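Local coordinates for protein inner kinetochore subunit cnp3 (PDB 6O2D) that belongs to the inner kinetochore and helps link centromeric DNA to the outer kinetochore for chromosome segregation, its cupin domain forming a dimer, at residues Cys92-Lys97 / Ala132-Tyr137; Ile88-Ile93 / Val114-Arg119; Ala77-Lys82 / Tyr123-Ile128. One frame throughout, in Å; residues are numbered along the deposited sequence.

Overall arrangement
All three contacts lie in the cupin domain of Cnp3, a jelly-roll barrel of two antiparallel sheets. Contacts 1 and 2 share strand 88-95: strand 133-140 flanks it on one side and strand 113-117 on the other, and the contact centres are about 12 Å apart. Contact 3 belongs to the other sheet, its centre about 13 Å from that of contact 1 and 14 Å from that of contact 2. Along the chain contact 2 is nested within the loop closed by contact 3, whereas the segments of contacts 1 and 3 alternate. The sheet of contacts 1 and 2 meets the second subunit; contact 3 stays clear of it.

Contact 1. Residues Cys92-Lys97 / Ala132-Tyr137; sequences CILQGK and AVRLYY
The Tyr-136 ring receives Cys-92 CB at its edge, near the ring plane, and the backbones behind these two are joined by a reciprocal pair of bonds, Cys-92 N to Tyr-136 O at 2.8 Å and Tyr-136 N to Cys-92 O at 2.9 Å. With CG anti to the backbone N (chi1 172°), the ring is carried away from strand 88-95, and its hydroxyl bonds to Ser-90 of the second subunit. In a second flat group, the Gln-95 amide, NE2 donates to Ala-132 O at 2.9 Å, with the acceptor 20° out of the amide plane, so the side chain grips the backbone just ahead of strand 133-140.

Between these ends the pairing slips by one residue. Leu-94 N still reaches Arg-134 O at 3.1 Å, but Arg-134 N turns to Gln-95 O at a longer 3.3 Å. At this beta bulge Leu-94 points toward the partner strand; its side chain crosses that of Arg-134 at an angle, CD1 nearest CD.

On the other face Ile-93 and Leu-135 lie alongside each other, Ile-93 CG1 against Leu-135 CD2 at 3.6 Å. Val-133 extends the row with CG1 beside Ile-93 CG2, 4.2 Å away, while its CG2 lies over Gly-96 CA, where the lack of a side chain makes room for it. The Gly-96 backbone (phi 103°) itself calls for glycine. Ile-93 and Val-133 both reach Ile-98 of the opposite sheet. Cys-92, Leu-94 and Tyr-136 meet the second subunit, while the Ile-93 face fills the barrel, as in a cupin jelly roll.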
# COMPACT_ATOMS: atom_id res chain seq x y z
N CYS B 92 -6.05 -2.97 2.79
CA CYS B 92 -6.84 -3.59 1.73
C CYS B 92 -7.32 -4.95 2.22
O CYS B 92 -6.52 -5.79 2.64
CB CYS B 92 -6.04 -3.74 0.44
SG CYS B 92 -7.02 -4.47 -0.91
N ILE B 93 -8.63 -5.16 2.15
CA ILE B 93 -9.27 -6.33 2.74
C ILE B 93 -9.33 -7.41 1.68
O ILE B 93 -10.07 -7.29 0.70
CB ILE B 93 -10.66 -6.00 3.28
CG1 ILE B 93 -10.59 -4.70 4.08
CG2 ILE B 93 -11.22 -7.17 4.10
CD1 ILE B 93 -11.90 -4.07 4.30
N LEU B 94 -8.58 -8.48 1.89
CA LEU B 94 -8.52 -9.57 0.93
C LEU B 94 -9.59 -10.62 1.17
O LEU B 94 -10.03 -11.27 0.22
CB LEU B 94 -7.14 -10.23 0.96
CG LEU B 94 -5.95 -9.31 0.68
CD1 LEU B 94 -4.72 -10.15 0.42
CD2 LEU B 94 -6.21 -8.37 -0.48
N GLN B 95 -10.03 -10.80 2.42
CA GLN B 95 -11.03 -11.81 2.73
C GLN B 95 -11.64 -11.53 4.10
O GLN B 95 -10.98 -10.97 4.98
CB GLN B 95 -10.44 -13.23 2.69
CG GLN B 95 -10.06 -13.83 4.03
CD GLN B 95 -9.80 -15.32 3.94
OE1 GLN B 95 -9.78 -15.90 2.85
NE2 GLN B 95 -9.58 -15.95 5.09
N GLY B 96 -12.91 -11.90 4.26
CA GLY B 96 -13.57 -11.81 5.54
C GLY B 96 -14.50 -10.63 5.63
O GLY B 96 -14.80 -9.94 4.65
N LYS B 97 -14.96 -10.38 6.86
CA LYS B 97 -15.85 -9.26 7.14
C LYS B 97 -15.35 -8.53 8.38
O LYS B 97 -15.08 -9.16 9.41
CB LYS B 97 -17.29 -9.73 7.38
CG LYS B 97 -17.66 -11.05 6.70
CD LYS B 97 -19.13 -11.41 6.90
CE LYS B 97 -19.37 -12.91 6.88
NZ LYS B 97 -19.21 -13.57 8.21
N ALA B 132 -11.75 -16.08 9.04
CA ALA B 132 -10.69 -15.16 9.42
C ALA B 132 -10.52 -14.07 8.36
O ALA B 132 -10.68 -14.32 7.16
CB ALA B 132 -9.36 -15.89 9.64
N VAL B 133 -10.21 -12.86 8.81
CA VAL B 133 -10.00 -11.74 7.90
C VAL B 133 -8.50 -11.62 7.69
O VAL B 133 -7.72 -11.86 8.62
CB VAL B 133 -10.58 -10.43 8.47
CG1 VAL B 133 -10.12 -9.24 7.61
CG2 VAL B 133 -12.10 -10.53 8.55
N ARG B 134 -8.10 -11.28 6.48
CA ARG B 134 -6.70 -11.19 6.12
C ARG B 134 -6.58 -9.83 5.43
O ARG B 134 -7.39 -9.52 4.53
CB ARG B 134 -6.27 -12.36 5.21
CG ARG B 134 -5.00 -12.10 4.41
CD ARG B 134 -4.70 -13.12 3.28
NE ARG B 134 -4.89 -14.55 3.57
CZ ARG B 134 -4.17 -15.27 4.43
NH1 ARG B 134 -3.24 -14.69 5.17
NH2 ARG B 134 -4.44 -16.56 4.59
N LEU B 135 -5.62 -9.00 5.86
CA LEU B 135 -5.46 -7.66 5.30
C LEU B 135 -4.05 -7.42 4.81
O LEU B 135 -3.08 -7.86 5.44
CB LEU B 135 -5.80 -6.57 6.32
CG LEU B 135 -7.05 -6.62 7.18
CD1 LEU B 135 -6.80 -5.88 8.50
CD2 LEU B 135 -8.20 -6.03 6.40
N TYR B 136 -3.95 -6.65 3.74
CA TYR B 136 -2.69 -6.08 3.28
C TYR B 136 -2.59 -4.65 3.79
O TYR B 136 -3.44 -3.81 3.46
CB TYR B 136 -2.61 -6.12 1.75
CG TYR B 136 -1.42 -5.39 1.20
CD1 TYR B 136 -0.13 -5.86 1.43
CD2 TYR B 136 -1.57 -4.22 0.47
CE1 TYR B 136 0.96 -5.21 0.93
CE2 TYR B 136 -0.47 -3.56 -0.04
CZ TYR B 136 0.79 -4.06 0.20
OH TYR B 136 1.90 -3.41 -0.28
N TYR B 137 -1.56 -4.35 4.58
CA TYR B 137 -1.41 -3.02 5.15
C TYR B 137 -0.16 -2.33 4.62
O TYR B 137 0.84 -2.98 4.29
CB TYR B 137 -1.36 -3.05 6.69
CG TYR B 137 -0.04 -3.50 7.31
CD1 TYR B 137 1.01 -2.61 7.50
CD2 TYR B 137 0.14 -4.82 7.71
CE1 TYR B 137 2.21 -3.02 8.05
CE2 TYR B 137 1.34 -5.24 8.28
CZ TYR B 137 2.37 -4.34 8.44
OH TYR B 137 3.56 -4.76 9.01

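Contact 2. Residues Ile88-Ile93 / Val114-Arg119; sequences IMSFCI and VFIVPR
Phe-91 and Phe-115 form the dense part of this contact: their rings are nearly parallel, 22° between planes, but offset until little of one lies over the other, with Phe-91 CD2 at 3.4 Å from Phe-115 CZ. Phe-115 carries CG between its backbone N and carbonyl carbon (chi1 73°), a torsion that leans the ring toward strand 88-95. Its ring also meets Phe-107 edge-to-face. Next along this face, Val-117 CG2 sits at the edge of the Phe-91 ring, and Val-117 CB packs beside Met-89 CG at 3.6 Å.

Phe-91, Phe-115 and Val-117 look into the cupin barrel. Two pairs of backbone bonds hold the antiparallel strands in unbroken register: Met-89 with Val-117, each bond 2.9 Å from N to O, and Phe-91 with Phe-115. On the reverse face Cys-92 CB and SG both touch Val-114 CG1. Phe-60 of the second subunit packs on Val-114 and Ile-116, and a strand of that subunit pairs with Val-114 and Phe-115, carrying the sheet across the interface.

Ile-88 is buried, its CG1 4.2 Å from Pro-118 CA, though its CD1 approaches Ile-116 CD1 only widely. The looser side lies at two partly exposed residues. Selenomethionine Met-89, on the face of the phenylalanines, folds its bent end away from strand 113-117, CE against Tyr-123 OH. Arg-119 lays CG at 3.5 Å from Ile-88 N, while its NE makes a long, weak ion pair with Glu-62 of the second subunit.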
# COMPACT_ATOMS: atom_id res chain seq x y z
N ILE B 88 0.43 7.58 7.95
CA ILE B 88 -0.83 7.31 7.28
C ILE B 88 -0.93 5.81 7.08
O ILE B 88 -0.00 5.18 6.55
CB ILE B 88 -0.94 8.07 5.94
CG1 ILE B 88 -2.17 7.62 5.16
CG2 ILE B 88 0.32 7.90 5.11
CD1 ILE B 88 -2.73 8.67 4.22
N MSE B 89 -2.02 5.21 7.56
CA MSE B 89 -2.27 3.79 7.41
C MSE B 89 -3.09 3.52 6.17
O MSE B 89 -3.97 4.32 5.83
CB MSE B 89 -3.01 3.20 8.62
CG MSE B 89 -2.66 3.81 9.96
SE MSE B 89 -1.14 2.91 10.76
CE MSE B 89 -1.86 1.11 10.95
N SER B 90 -2.81 2.40 5.52
CA SER B 90 -3.64 1.87 4.44
C SER B 90 -3.95 0.41 4.72
O SER B 90 -3.12 -0.32 5.26
CB SER B 90 -2.94 1.99 3.08
OG SER B 90 -3.87 2.14 2.03
N PHE B 91 -5.18 0.01 4.40
CA PHE B 91 -5.60 -1.38 4.56
C PHE B 91 -6.37 -1.79 3.32
O PHE B 91 -7.23 -1.04 2.86
CB PHE B 91 -6.46 -1.56 5.81
CG PHE B 91 -5.71 -1.34 7.09
CD1 PHE B 91 -4.94 -2.35 7.63
CD2 PHE B 91 -5.78 -0.13 7.75
CE1 PHE B 91 -4.24 -2.15 8.81
CE2 PHE B 91 -5.09 0.07 8.92
CZ PHE B 91 -4.32 -0.95 9.45
N CYS B 92 -6.05 -2.97 2.79
CA CYS B 92 -6.84 -3.59 1.73
C CYS B 92 -7.32 -4.95 2.22
O CYS B 92 -6.52 -5.79 2.64
CB CYS B 92 -6.04 -3.74 0.44
SG CYS B 92 -7.02 -4.47 -0.91
N ILE B 93 -8.63 -5.16 2.15
CA ILE B 93 -9.27 -6.33 2.74
C ILE B 93 -9.33 -7.41 1.68
O ILE B 93 -10.07 -7.29 0.70
CB ILE B 93 -10.66 -6.00 3.28
CG1 ILE B 93 -10.59 -4.70 4.08
CG2 ILE B 93 -11.22 -7.17 4.10
CD1 ILE B 93 -11.90 -4.07 4.30
N VAL B 114 -10.99 -0.78 0.63
CA VAL B 114 -9.78 -0.18 1.19
C VAL B 114 -10.17 1.05 1.99
O VAL B 114 -11.11 1.77 1.64
CB VAL B 114 -8.75 0.18 0.10
CG1 VAL B 114 -8.23 -1.07 -0.59
CG2 VAL B 114 -9.35 1.14 -0.91
N PHE B 115 -9.46 1.29 3.08
CA PHE B 115 -9.63 2.51 3.84
C PHE B 115 -8.27 2.98 4.32
O PHE B 115 -7.32 2.20 4.41
CB PHE B 115 -10.62 2.33 5.00
CG PHE B 115 -10.08 1.54 6.16
CD1 PHE B 115 -10.12 0.16 6.14
CD2 PHE B 115 -9.57 2.18 7.27
CE1 PHE B 115 -9.63 -0.57 7.21
CE2 PHE B 115 -9.09 1.45 8.35
CZ PHE B 115 -9.12 0.08 8.32
N ILE B 116 -8.18 4.29 4.60
CA ILE B 116 -6.97 4.91 5.09
C ILE B 116 -7.24 5.46 6.48
O ILE B 116 -8.35 5.89 6.79
CB ILE B 116 -6.46 6.05 4.18
CG1 ILE B 116 -7.59 7.06 3.94
CG2 ILE B 116 -5.89 5.49 2.91
CD1 ILE B 116 -7.12 8.40 3.44
N VAL B 117 -6.20 5.46 7.30
CA VAL B 117 -6.24 6.20 8.55
C VAL B 117 -5.21 7.32 8.41
O VAL B 117 -4.01 7.06 8.55
CB VAL B 117 -5.94 5.30 9.76
CG1 VAL B 117 -6.12 6.07 11.06
CG2 VAL B 117 -6.81 4.06 9.72
N PRO B 118 -5.62 8.55 8.11
CA PRO B 118 -4.65 9.63 7.96
C PRO B 118 -3.87 9.84 9.25
O PRO B 118 -4.28 9.43 10.34
CB PRO B 118 -5.51 10.86 7.63
CG PRO B 118 -6.80 10.30 7.13
CD PRO B 118 -7.00 9.00 7.84
N ARG B 119 -2.73 10.52 9.12
CA ARG B 119 -1.93 10.85 10.29
C ARG B 119 -2.76 11.67 11.27
O ARG B 119 -3.60 12.48 10.87
CB ARG B 119 -0.69 11.65 9.88
CG ARG B 119 0.23 10.92 8.89
CD ARG B 119 1.35 11.83 8.40
NE ARG B 119 0.87 12.87 7.51
CZ ARG B 119 1.61 13.88 7.05
NH1 ARG B 119 2.89 13.97 7.40
NH2 ARG B 119 1.07 14.78 6.25

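Contact 3. Residues Ala77-Lys82 / Tyr123-Ile128; sequences AEKPVK and YSIKNI
Lys-79 and Tyr-123 meet at an angle on one face of this strand pair. Lys-79 leaves the backbone with CG anti to N (chi1 -172°), runs out fully extended, and bends only at the last torsion (chi4 -39°), bringing NZ to the phenol oxygen. The resulting bond, Lys-79 NZ to Tyr-123 OH at 3.2 Å, is weak, and NZ lies obliquely to the ring. Farther along the same ring Lys-82 CB approaches CE1, while Ile-125 CD1 sits at the ring edge, in its plane.

On the opposite face Glu-78 and Lys-126 also cross, carbon against carbon: Lys-126 CE lies 3.4 Å from Glu-78 CD. The charged ends, Glu-78 OE2 and Lys-126 NZ, stay 4.3 Å apart, too far for a salt bridge, so any attraction would act at a distance on an exposed surface.

Backbone bonds set the register that places these side chains opposite one another. Asn-127 N binds Ala-77 O at 3.0 Å, and Lys-79 N binds Ile-125 O at 2.8 Å. A beta bulge follows, with Pro-80 and Val-81 passing Ser-124, whose CB lies against Lys-79 O. Pairing resumes with Lys-82 N to Tyr-123 O at 2.9 Å and Tyr-123 N to Lys-82 O at 3.0 Å. At the far end Asn-127 OD1 accepts from Gly-129 N, two residues on, an Asx turn.

Tyr-123 and Ile-125 face inward: this is an antiparallel pairing, with a beta bulge, of strand 78-83, outermost in its sheet within the chain, with its neighbour 122-127 in the second sheet of the cupin barrel.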
# COMPACT_ATOMS: atom_id res chain seq x y z
N ALA B 77 -12.37 -11.53 16.64
CA ALA B 77 -11.23 -10.73 17.08
C ALA B 77 -11.61 -9.26 17.21
O ALA B 77 -12.43 -8.73 16.46
CB ALA B 77 -10.07 -10.88 16.09
N GLU B 78 -10.98 -8.59 18.18
CA GLU B 78 -11.23 -7.18 18.45
C GLU B 78 -9.88 -6.48 18.60
O GLU B 78 -9.17 -6.71 19.58
CB GLU B 78 -12.07 -6.99 19.72
CG GLU B 78 -13.22 -7.98 19.90
CD GLU B 78 -14.09 -7.69 21.14
OE1 GLU B 78 -13.54 -7.24 22.18
OE2 GLU B 78 -15.32 -7.91 21.08
N LYS B 79 -9.53 -5.64 17.62
CA LYS B 79 -8.33 -4.83 17.72
C LYS B 79 -8.67 -3.52 18.41
O LYS B 79 -9.49 -2.75 17.89
CB LYS B 79 -7.74 -4.55 16.34
CG LYS B 79 -6.38 -3.86 16.37
CD LYS B 79 -5.84 -3.63 14.96
CE LYS B 79 -4.46 -2.98 15.00
NZ LYS B 79 -4.40 -1.96 16.09
N PRO B 80 -8.09 -3.22 19.58
CA PRO B 80 -8.46 -2.00 20.31
C PRO B 80 -8.00 -0.75 19.58
O PRO B 80 -7.09 -0.78 18.74
CB PRO B 80 -7.73 -2.15 21.65
CG PRO B 80 -7.26 -3.57 21.71
CD PRO B 80 -7.06 -4.00 20.29
N VAL B 81 -8.65 0.37 19.91
CA VAL B 81 -8.38 1.62 19.23
C VAL B 81 -6.91 2.00 19.42
O VAL B 81 -6.34 1.85 20.51
CB VAL B 81 -9.32 2.73 19.74
CG1 VAL B 81 -9.04 3.06 21.20
CG2 VAL B 81 -9.18 3.98 18.86
N LYS B 82 -6.28 2.43 18.34
CA LYS B 82 -4.91 2.90 18.39
C LYS B 82 -4.80 4.17 17.56
O LYS B 82 -5.58 4.37 16.62
CB LYS B 82 -3.93 1.84 17.85
CG LYS B 82 -3.89 0.54 18.64
CD LYS B 82 -3.16 0.68 19.97
CE LYS B 82 -3.25 -0.62 20.78
NZ LYS B 82 -1.97 -0.98 21.46
N TYR B 123 -8.14 4.65 15.09
CA TYR B 123 -8.81 3.59 14.35
C TYR B 123 -8.91 2.33 15.21
O TYR B 123 -8.10 2.11 16.11
CB TYR B 123 -8.10 3.26 13.03
CG TYR B 123 -6.91 2.32 13.16
CD1 TYR B 123 -5.68 2.79 13.61
CD2 TYR B 123 -7.02 0.98 12.82
CE1 TYR B 123 -4.60 1.96 13.73
CE2 TYR B 123 -5.93 0.13 12.93
CZ TYR B 123 -4.72 0.62 13.39
OH TYR B 123 -3.64 -0.22 13.51
N SER B 124 -9.94 1.53 14.91
CA SER B 124 -10.13 0.22 15.51
C SER B 124 -10.77 -0.69 14.47
O SER B 124 -11.42 -0.21 13.53
CB SER B 124 -11.01 0.30 16.77
OG SER B 124 -12.37 0.50 16.43
N ILE B 125 -10.56 -2.00 14.61
CA ILE B 125 -11.11 -2.98 13.67
C ILE B 125 -11.61 -4.19 14.45
O ILE B 125 -10.96 -4.66 15.39
CB ILE B 125 -10.09 -3.44 12.61
CG1 ILE B 125 -9.11 -2.33 12.23
CG2 ILE B 125 -10.84 -3.89 11.35
CD1 ILE B 125 -8.03 -2.78 11.28
N LYS B 126 -12.76 -4.72 14.02
CA LYS B 126 -13.35 -5.91 14.63
C LYS B 126 -13.77 -6.89 13.55
O LYS B 126 -14.28 -6.49 12.50
CB LYS B 126 -14.58 -5.53 15.48
CG LYS B 126 -14.43 -5.80 16.96
CD LYS B 126 -15.08 -4.70 17.77
CE LYS B 126 -14.98 -4.97 19.27
NZ LYS B 126 -15.25 -3.77 20.09
N ASN B 127 -13.49 -8.18 13.76
CA ASN B 127 -13.96 -9.22 12.86
C ASN B 127 -15.41 -9.56 13.17
O ASN B 127 -15.72 -10.10 14.25
CB ASN B 127 -13.07 -10.46 12.98
CG ASN B 127 -13.25 -11.43 11.81
OD1 ASN B 127 -14.30 -11.46 11.16
ND2 ASN B 127 -12.22 -12.22 11.53
N ILE B 128 -16.30 -9.30 12.21
CA ILE B 128 -17.73 -9.52 12.38
C ILE B 128 -18.19 -10.73 11.57
O ILE B 128 -19.39 -10.96 11.42
CB ILE B 128 -18.55 -8.27 12.01
CG1 ILE B 128 -18.44 -7.99 10.51
CG2 ILE B 128 -18.07 -7.08 12.83
CD1 ILE B 128 -19.33 -6.88 10.01